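Local coordinates for orphan protein TM0875 (Thermotoga maritima, PDB 1O22) that is of unknown function but adopts a fold that was new when it was determined, at residues E142-M145 with K146-F149. Sequence-based numbering, arbitrary orientation.
Sequences EEFM and KYFF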
loop_
_atom_site.group_PDB
_atom_site.type_symbol
_atom_site.label_atom_id
_atom_site.label_comp_id
_atom_site.label_asym_id
_atom_site.label_seq_id
_atom_site.Cartn_x
_atom_site.Cartn_y
_atom_site.Cartn_z
ATOM N N GLU A 142 -12.168 3.058 18.278
ATOM C CA GLU A 142 -11.451 3.132 19.541
ATOM C C GLU A 142 -10.781 1.805 19.879
ATOM O O GLU A 142 -9.646 1.795 20.387
ATOM C CB GLU A 142 -12.309 3.573 20.721
ATOM C CG GLU A 142 -11.487 3.592 22.034
ATOM C CD GLU A 142 -10.313 4.593 22.029
ATOM O OE1 GLU A 142 -9.116 4.209 21.761
ATOM O OE2 GLU A 142 -10.590 5.787 22.305
ATOM N N GLU A 143 -11.463 0.690 19.599
ATOM C CA GLU A 143 -10.833 -0.632 19.786
ATOM C C GLU A 143 -9.642 -0.791 18.854
ATOM O O GLU A 143 -8.622 -1.321 19.251
ATOM C CB GLU A 143 -11.797 -1.783 19.519
ATOM C CG GLU A 143 -12.544 -2.256 20.738
ATOM C CD GLU A 143 -11.718 -3.194 21.613
ATOM O OE1 GLU A 143 -11.582 -4.412 21.272
ATOM O OE2 GLU A 143 -11.225 -2.707 22.659
ATOM N N PHE A 144 -9.812 -0.420 17.590
ATOM C CA PHE A 144 -8.728 -0.527 16.639
ATOM C C PHE A 144 -7.493 0.269 17.104
ATOM O O PHE A 144 -6.371 -0.214 16.958
ATOM C CB PHE A 144 -9.114 -0.092 15.233
ATOM C CG PHE A 144 -7.949 0.049 14.350
ATOM C CD1 PHE A 144 -7.292 -1.072 13.870
ATOM C CD2 PHE A 144 -7.453 1.310 14.033
ATOM C CE1 PHE A 144 -6.160 -0.950 13.076
ATOM C CE2 PHE A 144 -6.305 1.438 13.263
ATOM C CZ PHE A 144 -5.678 0.319 12.758
HETATM N N MSE A 145 -7.719 1.467 17.656
HETATM C CA MSE A 145 -6.637 2.355 18.069
HETATM C C MSE A 145 -5.874 1.834 19.289
HETATM O O MSE A 145 -4.641 2.001 19.364
HETATM C CB MSE A 145 -7.110 3.794 18.240
HETATM C CG MSE A 145 -7.468 4.471 16.918
HETATM SE SE MSE A 145 -6.071 4.381 15.499
HETATM C CE MSE A 145 -4.771 5.810 16.318
ATOM N N LYS A 146 -6.564 1.096 20.157
ATOM C CA LYS A 146 -5.880 0.386 21.237
ATOM C C LYS A 146 -4.958 -0.679 20.669
ATOM O O LYS A 146 -3.827 -0.783 21.090
ATOM C CB LYS A 146 -6.853 -0.302 22.173
ATOM C CG LYS A 146 -7.408 0.534 23.266
ATOM C CD LYS A 146 -8.409 -0.283 24.094
ATOM C CE LYS A 146 -9.886 -0.044 23.710
ATOM N NZ LYS A 146 -10.615 0.871 24.672
ATOM N N TYR A 147 -5.473 -1.493 19.742
ATOM C CA TYR A 147 -4.665 -2.447 19.008
ATOM C C TYR A 147 -3.455 -1.786 18.343
ATOM O O TYR A 147 -2.322 -2.294 18.457
ATOM C CB TYR A 147 -5.482 -3.193 17.924
ATOM C CG TYR A 147 -4.602 -3.871 16.910
ATOM C CD1 TYR A 147 -4.024 -5.129 17.179
ATOM C CD2 TYR A 147 -4.305 -3.264 15.701
ATOM C CE1 TYR A 147 -3.193 -5.750 16.262
ATOM C CE2 TYR A 147 -3.463 -3.865 14.790
ATOM C CZ TYR A 147 -2.930 -5.118 15.056
ATOM O OH TYR A 147 -2.100 -5.707 14.107
ATOM N N PHE A 148 -3.701 -0.684 17.647
ATOM C CA PHE A 148 -2.671 0.017 16.896
ATOM C C PHE A 148 -1.524 0.523 17.804
ATOM O O PHE A 148 -0.363 0.224 17.588
ATOM C CB PHE A 148 -3.285 1.170 16.069
ATOM C CG PHE A 148 -2.245 2.050 15.389
ATOM C CD1 PHE A 148 -1.663 1.676 14.205
ATOM C CD2 PHE A 148 -1.817 3.230 16.000
ATOM C CE1 PHE A 148 -0.679 2.451 13.624
ATOM C CE2 PHE A 148 -0.856 4.033 15.415
ATOM C CZ PHE A 148 -0.265 3.638 14.239
ATOM N N PHE A 149 -1.865 1.259 18.843
ATOM C CA PHE A 149 -0.853 1.760 19.774
ATOM C C PHE A 149 -0.109 0.611 20.441
ATOM O O PHE A 149 1.101 0.630 20.504
ATOM C CB PHE A 149 -1.470 2.721 20.815
ATOM C CG PHE A 149 -1.947 4.012 20.225
ATOM C CD1 PHE A 149 -1.140 4.733 19.374
ATOM C CD2 PHE A 149 -3.233 4.478 20.465
ATOM C CE1 PHE A 149 -1.581 5.906 18.814
ATOM C CE2 PHE A 149 -3.661 5.650 19.894
ATOM C CZ PHE A 149 -2.841 6.353 19.076
#
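Met-145, a selenomethionine in the crystal, bends at both chi2 (-52°) and chi3 (-75°), and this fold in its chain carries CE to two rings one turn on. CE lies 3.4 Å from CZ of Phe-149, and also approaches CD2 of Phe-148 at 3.9 Å. The selenium stands 5.1 Å from the centroid of the Phe-148 ring and 42° off its normal, an oblique Met-aromatic contact. With an alanine in place of Phe-149, the space beside CE would probably be left unfilled and the Met-145 end freer to turn. Phe-144 presents one ring face to CB of Phe-148, while its CE1 meets CD2 of Tyr-147 at 4.0 Å, the two side chains slanting across each other. On the polar side, Lys-146 lays CE 3.2 Å from OE2 of Glu-143, but its NZ remains beyond salt-bridge range. Four i to i+4 backbone bonds, from Lys-146 N to Glu-142 O through Phe-149 N to Met-145 O, make this an alpha-helical example of side chains meeting at one-turn spacing. Helix 137-152 packs Phe-144, Met-145 and Phe-148 on Ile-59 of strand 56-66, stacks Phe-149 on Tyr-159 of strand 159-165, and hydrogen-bonds Tyr-147 OH to Asp-109 of strand 100-111.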